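PDB 5D2K: 4-oxalocrotonate decarboxylase NahK from Pseudomonas putida, which catalyses the metal-assisted decarboxylation of (3E)-2-oxohex-3-enedioate to 2-oxopent-4-enoate and carbon dioxide, a step in naphthalene degradation. Local coordinates for residues N24-V29 against A92-V97; G67-L72 against A168-F173; M78-V83 against T243-V248. The protein carries 1 engineered substitution. One frame throughout, in Å; residues are numbered along the deposited sequence.

Interaction 1 of 3, residues N24-V29 against A92-V97; sequences NAELNV and ADYFSV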
loop_
_atom_site.group_PDB
_atom_site.type_symbol
_atom_site.label_atom_id
_atom_site.label_comp_id
_atom_site.label_asym_id
_atom_site.label_seq_id
_atom_site.Cartn_x
_atom_site.Cartn_y
_atom_site.Cartn_z
ATOM N N ASN A 24 -2.099 -13.804 -11.701
ATOM C CA ASN A 24 -1.981 -13.749 -13.157
ATOM C C ASN A 24 -2.621 -12.491 -13.739
ATOM O O ASN A 24 -2.165 -11.976 -14.760
ATOM C CB ASN A 24 -2.589 -15.010 -13.804
ATOM C CG ASN A 24 -1.644 -16.183 -13.772
ATOM O OD1 ASN A 24 -0.455 -16.027 -13.533
ATOM N ND2 ASN A 24 -2.168 -17.372 -14.056
ATOM N N ALA A 25 -3.664 -11.980 -13.089
ATOM C CA ALA A 25 -4.280 -10.735 -13.538
ATOM C C ALA A 25 -3.285 -9.562 -13.439
ATOM O O ALA A 25 -3.226 -8.704 -14.314
ATOM C CB ALA A 25 -5.553 -10.450 -12.730
ATOM N N GLU A 26 -2.486 -9.539 -12.377
ATOM C CA GLU A 26 -1.446 -8.530 -12.255
ATOM C C GLU A 26 -0.326 -8.728 -13.286
ATOM O O GLU A 26 0.056 -7.792 -14.014
ATOM C CB GLU A 26 -0.868 -8.562 -10.838
ATOM C CG GLU A 26 0.281 -7.586 -10.612
ATOM C CD GLU A 26 1.580 -8.263 -10.189
ATOM O OE1 GLU A 26 1.551 -9.387 -9.631
ATOM O OE2 GLU A 26 2.644 -7.634 -10.416
ATOM N N LEU A 27 0.211 -9.948 -13.332
ATOM C CA LEU A 27 1.345 -10.249 -14.206
ATOM C C LEU A 27 1.015 -10.137 -15.692
ATOM O O LEU A 27 1.900 -9.877 -16.508
ATOM C CB LEU A 27 1.874 -11.652 -13.910
ATOM C CG LEU A 27 2.424 -11.822 -12.499
ATOM C CD1 LEU A 27 2.840 -13.267 -12.304
ATOM C CD2 LEU A 27 3.602 -10.884 -12.306
ATOM N N ASN A 28 -0.252 -10.335 -16.042
ATOM C CA ASN A 28 -0.650 -10.301 -17.444
ATOM C C ASN A 28 -1.611 -9.168 -17.790
ATOM O O ASN A 28 -2.195 -9.135 -18.877
ATOM C CB ASN A 28 -1.239 -11.662 -17.824
ATOM C CG ASN A 28 -0.217 -12.776 -17.685
ATOM O OD1 ASN A 28 0.601 -12.988 -18.582
ATOM N ND2 ASN A 28 -0.230 -13.467 -16.550
ATOM N N VAL A 29 -1.742 -8.216 -16.863
ATOM C CA VAL A 29 -2.373 -6.923 -17.112
ATOM C C VAL A 29 -3.811 -7.048 -17.645
ATOM O O VAL A 29 -4.125 -6.611 -18.765
ATOM C CB VAL A 29 -1.523 -6.068 -18.102
ATOM C CG1 VAL A 29 -1.900 -4.601 -17.988
ATOM C CG2 VAL A 29 -0.021 -6.246 -17.847
ATOM N N ALA A 92 6.669 -5.997 -3.538
ATOM C CA ALA A 92 7.751 -6.727 -4.196
ATOM C C ALA A 92 8.788 -5.774 -4.785
ATOM O O ALA A 92 8.472 -4.613 -5.117
ATOM C CB ALA A 92 7.192 -7.634 -5.284
ATOM N N ASP A 93 10.019 -6.255 -4.946
ATOM C CA ASP A 93 11.084 -5.354 -5.376
ATOM C C ASP A 93 10.812 -4.679 -6.731
ATOM O O ASP A 93 11.091 -3.487 -6.877
ATOM C CB ASP A 93 12.462 -6.061 -5.373
ATOM C CG ASP A 93 12.492 -7.418 -6.078
ATOM O OD1 ASP A 93 11.596 -7.786 -6.870
ATOM O OD2 ASP A 93 13.508 -8.114 -5.842
ATOM N N TYR A 94 10.237 -5.394 -7.698
ATOM C CA TYR A 94 10.025 -4.790 -9.020
ATOM C C TYR A 94 8.900 -3.745 -9.007
ATOM O O TYR A 94 8.679 -3.063 -10.015
ATOM C CB TYR A 94 9.743 -5.864 -10.085
ATOM C CG TYR A 94 8.437 -6.607 -9.889
ATOM C CD1 TYR A 94 7.262 -6.142 -10.457
ATOM C CD2 TYR A 94 8.391 -7.776 -9.150
ATOM C CE1 TYR A 94 6.060 -6.825 -10.276
ATOM C CE2 TYR A 94 7.199 -8.462 -8.960
ATOM C CZ TYR A 94 6.037 -7.975 -9.532
ATOM O OH TYR A 94 4.842 -8.652 -9.365
ATOM N N PHE A 95 8.197 -3.607 -7.874
ATOM C CA PHE A 95 7.234 -2.502 -7.704
ATOM C C PHE A 95 7.941 -1.151 -7.653
ATOM O O PHE A 95 7.314 -0.112 -7.899
ATOM C CB PHE A 95 6.415 -2.624 -6.402
ATOM C CG PHE A 95 5.425 -3.773 -6.344
ATOM C CD1 PHE A 95 5.324 -4.734 -7.348
ATOM C CD2 PHE A 95 4.570 -3.863 -5.246
ATOM C CE1 PHE A 95 4.388 -5.771 -7.244
ATOM C CE2 PHE A 95 3.646 -4.904 -5.133
ATOM C CZ PHE A 95 3.556 -5.854 -6.129
ATOM N N SER A 96 9.225 -1.143 -7.280
ATOM C CA SER A 96 9.928 0.107 -6.985
ATOM C C SER A 96 10.247 0.939 -8.234
ATOM O O SER A 96 10.646 0.404 -9.271
ATOM C CB SER A 96 11.217 -0.198 -6.209
ATOM O OG SER A 96 12.127 -0.950 -7.006
ATOM N N VAL A 97 10.071 2.253 -8.098
ATOM C CA VAL A 97 10.329 3.240 -9.148
ATOM C C VAL A 97 11.188 4.349 -8.537
ATOM O O VAL A 97 10.920 4.794 -7.423
ATOM C CB VAL A 97 8.997 3.834 -9.694
ATOM C CG1 VAL A 97 9.231 4.879 -10.791
ATOM C CG2 VAL A 97 8.073 2.722 -10.191
#
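Glu26 and Tyr94 carry this contact through one short hydrogen bond. The side chain of Glu26, on the last turn of its helix, leaves the backbone toward the second segment. Its CG stands anti to the backbone N (chi1 177°) and the chain then bends at chi2, which brings OE2 to the tyrosine hydroxyl. Tyr94 OH donates to Glu26 OE2 over 2.6 Å, on the syn lone pair of that oxygen. Carboxylate and ring planes are 9° apart, and OE2 lies at the ring edge, near its plane, not over a face. Lys58 pairs with the other oxygen, OE1, in a salt bridge and is also hydrogen-bonded to Tyr94 OH. The acid is therefore gripped at both oxygens, and the lysine probably favours its charged form. Glu26 OE2 also passes 4.1 Å from Phe95 CE1. Next along the helix, Leu27 adds a light van der Waals touch, its CD2 lying 3.9 Å from Tyr94 OH. After Leu27 the helix closes in a Schellman motif, with Val29 at positive phi as its C-prime residue. The contact thus ties the C-terminal end of helix 12-27 to the 3-10 turn 93-95. Helix 44-60 supplies Lys58 beside both segments, and the Phe95 side chain packs on Ser170 and Phe173 of strand 170-175.

Interaction 2 of 3, residues G67-L72 against A168-F173; sequences GLKMGL and ASSTRF. With OOG (2-oxoadipic acid), chain D.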
loop_
_atom_site.group_PDB
_atom_site.type_symbol
_atom_site.label_atom_id
_atom_site.label_comp_id
_atom_site.label_asym_id
_atom_site.label_seq_id
_atom_site.Cartn_x
_atom_site.Cartn_y
_atom_site.Cartn_z
ATOM N N GLY A 67 9.027 -4.470 1.393
ATOM C CA GLY A 67 8.258 -3.734 2.383
ATOM C C GLY A 67 6.814 -4.161 2.519
ATOM O O GLY A 67 6.388 -5.141 1.925
ATOM N N LEU A 68 6.065 -3.412 3.320
ATOM C CA LEU A 68 4.646 -3.644 3.541
ATOM C C LEU A 68 3.893 -2.329 3.346
ATOM O O LEU A 68 4.493 -1.259 3.475
ATOM C CB LEU A 68 4.386 -4.181 4.958
ATOM C CG LEU A 68 5.056 -5.495 5.330
ATOM C CD1 LEU A 68 4.923 -5.737 6.833
ATOM C CD2 LEU A 68 4.481 -6.654 4.519
ATOM N N LYS A 69 2.598 -2.401 3.036
ATOM C CA LYS A 69 1.773 -1.192 2.975
ATOM C C LYS A 69 0.503 -1.354 3.796
ATOM O O LYS A 69 -0.025 -2.451 3.952
ATOM C CB LYS A 69 1.423 -0.783 1.524
ATOM C CG LYS A 69 0.938 -1.882 0.567
ATOM C CD LYS A 69 -0.579 -2.073 0.542
ATOM C CE LYS A 69 -1.342 -0.814 0.138
ATOM N NZ LYS A 69 -1.670 -0.611 -1.327
ATOM N N MET A 70 0.059 -0.247 4.372
ATOM C CA MET A 70 -1.256 -0.164 4.996
ATOM C C MET A 70 -2.191 0.572 4.063
ATOM O O MET A 70 -1.794 1.569 3.433
ATOM C CB MET A 70 -1.172 0.543 6.344
ATOM C CG MET A 70 -0.588 -0.340 7.439
ATOM S SD MET A 70 -1.727 -1.614 7.988
ATOM C CE MET A 70 -2.976 -0.614 8.775
ATOM N N GLY A 71 -3.422 0.085 3.966
ATOM C CA GLY A 71 -4.413 0.713 3.115
ATOM C C GLY A 71 -5.701 1.021 3.845
ATOM O O GLY A 71 -6.019 0.387 4.862
ATOM N N LEU A 72 -6.439 1.992 3.307
ATOM C CA LEU A 72 -7.718 2.416 3.862
ATOM C C LEU A 72 -7.541 2.859 5.309
ATOM O O LEU A 72 -8.204 2.369 6.223
ATOM C CB LEU A 72 -8.751 1.299 3.748
ATOM C CG LEU A 72 -8.805 0.720 2.325
ATOM C CD1 LEU A 72 -9.862 -0.351 2.217
ATOM C CD2 LEU A 72 -9.019 1.821 1.271
ATOM N N ALA A 168 -4.193 -5.777 -1.719
ATOM C CA ALA A 168 -4.559 -4.374 -1.499
ATOM C C ALA A 168 -4.205 -3.480 -2.698
ATOM O O ALA A 168 -3.810 -2.333 -2.526
ATOM C CB ALA A 168 -3.898 -3.855 -0.224
ATOM N N SER A 169 -4.376 -4.017 -3.910
ATOM C CA SER A 169 -4.239 -3.249 -5.161
ATOM C C SER A 169 -2.813 -2.750 -5.436
ATOM O O SER A 169 -2.605 -1.865 -6.268
ATOM C CB SER A 169 -5.201 -2.052 -5.165
ATOM O OG SER A 169 -6.534 -2.447 -4.844
ATOM N N SER A 170 -1.827 -3.326 -4.760
ATOM C CA SER A 170 -0.460 -2.837 -4.900
ATOM C C SER A 170 0.105 -3.113 -6.287
ATOM O O SER A 170 -0.186 -4.155 -6.888
ATOM C CB SER A 170 0.440 -3.486 -3.849
ATOM O OG SER A 170 -0.053 -3.265 -2.537
ATOM N N THR A 171 0.940 -2.206 -6.789
ATOM C CA THR A 171 1.612 -2.484 -8.058
ATOM C C THR A 171 2.917 -1.691 -8.279
ATOM O O THR A 171 3.876 -2.259 -8.807
ATOM C CB THR A 171 0.626 -2.267 -9.262
ATOM O OG1 THR A 171 1.014 -3.103 -10.360
ATOM C CG2 THR A 171 0.546 -0.803 -9.722
ATOM N N ARG A 172 2.973 -0.413 -7.876
ATOM C CA ARG A 172 4.225 0.353 -7.939
ATOM C C ARG A 172 4.320 1.299 -6.761
ATOM O O ARG A 172 3.301 1.664 -6.180
ATOM C CB ARG A 172 4.344 1.195 -9.219
ATOM C CG ARG A 172 4.226 0.430 -10.550
ATOM C CD ARG A 172 5.492 -0.349 -10.899
ATOM N NE ARG A 172 5.351 -0.983 -12.219
ATOM C CZ ARG A 172 4.870 -2.205 -12.421
ATOM N NH1 ARG A 172 4.485 -2.963 -11.398
ATOM N NH2 ARG A 172 4.767 -2.673 -13.663
ATOM N N PHE A 173 5.542 1.701 -6.424
ATOM C CA PHE A 173 5.717 2.797 -5.476
ATOM C C PHE A 173 6.966 3.580 -5.848
ATOM O O PHE A 173 7.941 3.025 -6.352
ATOM C CB PHE A 173 5.775 2.287 -4.024
ATOM C CG PHE A 173 6.995 1.470 -3.690
ATOM C CD1 PHE A 173 7.021 0.092 -3.907
ATOM C CD2 PHE A 173 8.118 2.074 -3.136
ATOM C CE1 PHE A 173 8.153 -0.655 -3.589
ATOM C CE2 PHE A 173 9.247 1.336 -2.817
ATOM C CZ PHE A 173 9.273 -0.029 -3.040
HETATM C C2 OOG D . -6.745 -0.305 -1.901
HETATM C C3 OOG D . -5.381 0.283 -1.584
HETATM C C4 OOG D . -5.459 1.209 -0.387
HETATM C C6 OOG D . -4.188 3.247 0.628
HETATM O O4 OOG D . -3.120 3.886 0.775
HETATM O O3 OOG D . -5.259 3.657 1.143
HETATM C C5 OOG D . -4.174 1.983 -0.196
HETATM C C1 OOG D . -7.420 0.505 -2.990
HETATM O O1 OOG D . -7.691 -0.018 -4.110
HETATM O O2 OOG D . -7.717 1.708 -2.767
HETATM O O5 OOG D . -3.118 1.634 -0.677
#
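Lys69 NZ donates to Ala168 O over 3.0 Å and to the keto oxygen O5 of the bound 2-oxoadipic acid over 2.7 Å. The bond to Ala168 O is tilted 30° from the carbonyl plane. Glu147, a ligand of the magnesium ion, forms a salt bridge with the same ammonium group. A further hydrogen bond, from Lys69 NZ to Ser170 OG, is weak at 3.3 Å. That hydroxyl has its stronger partner in Asn167 O. The lysine chain bends at chi2, chi3 and chi4 as it rises off the strand, and so sets NZ between Ala168 O and the ligand. Within the two segments a backbone N-H and a hydroxyl hold opposite ends of the ligand; Lys77 NZ and Gly241 N add further bonds. Leu72 N gives a nearly straight bond to O3 of the carboxylate beside the keto group (3.0 Å, 167°). Ser169 OG donates to O1 of the distal carboxylate over 2.8 Å. Farther out the contact is packing. Lys69 CD rests 3.8 Å from Ala168 CB, alongside the methyl. Gly71 CA lies 3.6 Å from the keto carbon C5, and a side chain at this position would run into ligand C4. Strand 65-71 and the loop leading into strand 170-175 thus form facing walls of the substrate-analogue pocket. It is the metal-dependent active site of a fumarylacetoacetate hydrolase fold, with glutamates on the magnesium ion and a lysine at the keto oxygen.

Interaction 3 of 3, residues M78-V83 against T243-V248; sequences MAQMGV and TAAVPV. With OOG (2-oxoadipic acid), chain D.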
loop_
_atom_site.group_PDB
_atom_site.type_symbol
_atom_site.label_atom_id
_atom_site.label_comp_id
_atom_site.label_asym_id
_atom_site.label_seq_id
_atom_site.Cartn_x
_atom_site.Cartn_y
_atom_site.Cartn_z
ATOM N N MET A 78 -10.998 5.852 2.673
ATOM C CA MET A 78 -12.177 5.091 3.078
ATOM C C MET A 78 -13.407 5.531 2.295
ATOM O O MET A 78 -14.168 4.696 1.796
ATOM C CB MET A 78 -12.435 5.247 4.577
ATOM C CG MET A 78 -11.453 4.485 5.445
ATOM S SD MET A 78 -11.787 4.722 7.201
ATOM C CE MET A 78 -10.406 3.859 7.942
ATOM N N ALA A 79 -13.592 6.845 2.187
ATOM C CA ALA A 79 -14.737 7.412 1.479
ATOM C C ALA A 79 -14.703 7.069 -0.008
ATOM O O ALA A 79 -15.713 6.663 -0.588
ATOM C CB ALA A 79 -14.784 8.924 1.671
ATOM N N GLN A 80 -13.533 7.230 -0.617
ATOM C CA GLN A 80 -13.383 6.998 -2.049
ATOM C C GLN A 80 -13.692 5.552 -2.434
ATOM O O GLN A 80 -14.336 5.295 -3.455
ATOM C CB GLN A 80 -11.967 7.368 -2.503
ATOM C CG GLN A 80 -11.688 7.008 -3.956
ATOM C CD GLN A 80 -10.278 7.350 -4.388
ATOM O OE1 GLN A 80 -9.315 7.159 -3.637
ATOM N NE2 GLN A 80 -10.149 7.866 -5.605
ATOM N N MET A 81 -13.246 4.612 -1.605
ATOM C CA MET A 81 -13.359 3.192 -1.923
ATOM C C MET A 81 -14.567 2.536 -1.249
ATOM O O MET A 81 -14.865 1.368 -1.499
ATOM C CB MET A 81 -12.065 2.468 -1.534
ATOM C CG MET A 81 -10.816 3.036 -2.221
ATOM S SD MET A 81 -10.951 3.007 -4.028
ATOM C CE MET A 81 -9.516 3.949 -4.552
ATOM N N GLY A 82 -15.258 3.291 -0.399
ATOM C CA GLY A 82 -16.488 2.829 0.225
ATOM C C GLY A 82 -16.297 1.893 1.405
ATOM O O GLY A 82 -17.262 1.501 2.064
ATOM N N VAL A 83 -15.049 1.533 1.673
ATOM C CA VAL A 83 -14.732 0.627 2.770
ATOM C C VAL A 83 -14.123 1.394 3.942
ATOM O O VAL A 83 -13.424 2.382 3.741
ATOM C CB VAL A 83 -13.753 -0.471 2.324
ATOM C CG1 VAL A 83 -13.845 -1.654 3.260
ATOM C CG2 VAL A 83 -14.035 -0.892 0.883
ATOM N N THR A 243 -4.434 11.362 0.833
ATOM C CA THR A 243 -5.560 11.932 0.100
ATOM C C THR A 243 -6.238 10.890 -0.766
ATOM O O THR A 243 -5.778 9.753 -0.867
ATOM C CB THR A 243 -5.124 13.077 -0.825
ATOM O OG1 THR A 243 -4.466 12.531 -1.973
ATOM C CG2 THR A 243 -4.192 14.035 -0.117
ATOM N N ALA A 244 -7.318 11.297 -1.426
ATOM C CA ALA A 244 -7.933 10.459 -2.433
ATOM C C ALA A 244 -6.937 10.186 -3.557
ATOM O O ALA A 244 -6.087 11.019 -3.878
ATOM C CB ALA A 244 -9.194 11.115 -2.979
ATOM N N ALA A 245 -7.055 9.007 -4.141
ATOM C CA ALA A 245 -6.215 8.595 -5.257
ATOM C C ALA A 245 -6.653 9.274 -6.564
ATOM O O ALA A 245 -7.834 9.580 -6.753
ATOM C CB ALA A 245 -6.254 7.087 -5.388
ATOM N N VAL A 246 -5.691 9.518 -7.451
ATOM C CA VAL A 246 -5.918 10.266 -8.688
ATOM C C VAL A 246 -5.493 9.428 -9.892
ATOM O O VAL A 246 -4.385 8.906 -9.920
ATOM C CB VAL A 246 -5.138 11.583 -8.664
ATOM C CG1 VAL A 246 -5.142 12.266 -10.027
ATOM C CG2 VAL A 246 -5.692 12.510 -7.568
ATOM N N PRO A 247 -6.372 9.295 -10.900
ATOM C CA PRO A 247 -6.002 8.480 -12.064
ATOM C C PRO A 247 -4.813 9.064 -12.851
ATOM O O PRO A 247 -4.612 10.288 -12.903
ATOM C CB PRO A 247 -7.282 8.471 -12.912
ATOM C CG PRO A 247 -8.054 9.658 -12.467
ATOM C CD PRO A 247 -7.714 9.893 -11.026
ATOM N N VAL A 248 -3.992 8.176 -13.406
ATOM C CA VAL A 248 -2.875 8.587 -14.254
ATOM C C VAL A 248 -2.918 7.799 -15.558
ATOM O O VAL A 248 -3.469 6.691 -15.616
ATOM C CB VAL A 248 -1.504 8.391 -13.565
ATOM C CG1 VAL A 248 -1.307 9.447 -12.472
ATOM C CG2 VAL A 248 -1.375 6.969 -13.017
HETATM C C2 OOG D . -6.745 -0.305 -1.901
HETATM C C3 OOG D . -5.381 0.283 -1.584
HETATM C C4 OOG D . -5.459 1.209 -0.387
HETATM C C6 OOG D . -4.188 3.247 0.628
HETATM O O4 OOG D . -3.120 3.886 0.775
HETATM O O3 OOG D . -5.259 3.657 1.143
HETATM C C5 OOG D . -4.174 1.983 -0.196
HETATM C C1 OOG D . -7.420 0.505 -2.990
HETATM O O1 OOG D . -7.691 -0.018 -4.110
HETATM O O2 OOG D . -7.717 1.708 -2.767
HETATM O O5 OOG D . -3.118 1.634 -0.677
#
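The amide of Gln80 binds the backbone of one residue twice, using both of its polar atoms on Ala245. Ala245 N donates to Gln80 OE1 over 3.0 Å, with a nearly straight N-H...O angle of 164°. In return, Gln80 NE2 donates to Ala245 O over 3.1 Å. Neither bond lies in its acceptor's carbonyl plane: the donors are tilted by 25° at Gln80 OE1 and 28° at Ala245 O. The pair of bonds fixes the rotation of the amide and tells its oxygen from its nitrogen. Gln80 reaches across because its chain is fully extended: CG is anti to the backbone N, and CD continues straight beyond it. The two alanine methyls pack near the amide. Ala245 CB sits 3.5 Å from Gln80 OE1, while Ala244 CB is farther, at 4.0 Å. An alanine here would remove both amide bonds, so the N-H and C=O of Ala245 would probably lose these partners and the loop its tie to the helix. The side chain of the next residue, Met81, reaches the ligand instead, with CE 3.4 Å from carboxylate oxygen O2 of 2-oxoadipic acid. The contact joins the C-terminal end of helix 75-81 to the approach to strand 246-247. That strand pairs with strand 112-121, where the Ala245 side chain touches Lys112 and Glu114, the latter a magnesium ligand.

How the interactions relate
Interaction 2 lies at the centre of the chain and is fully buried, whereas interactions 1 and 3 are partly buried, with their centres about 13 Å from the centre of the chain. Their chemistry follows their place. Interaction 1 is a carboxylate-phenol bond near a lysine, interaction 2 a lysine among pocket oxygens, and interaction 3 neutral amide pairing with backbone. Interactions 1 and 2 meet through neighbouring strands 96-97 and 170-175, with probable backbone hydrogen bonds from Val97 N to Phe173 O and between Phe95 O and Phe173 N. Interactions 2 and 3 share the ligand, and Leu72 packs on Met78, Met81 and Val83. Interactions 1 and 3 do not touch, but both reach the same sheet.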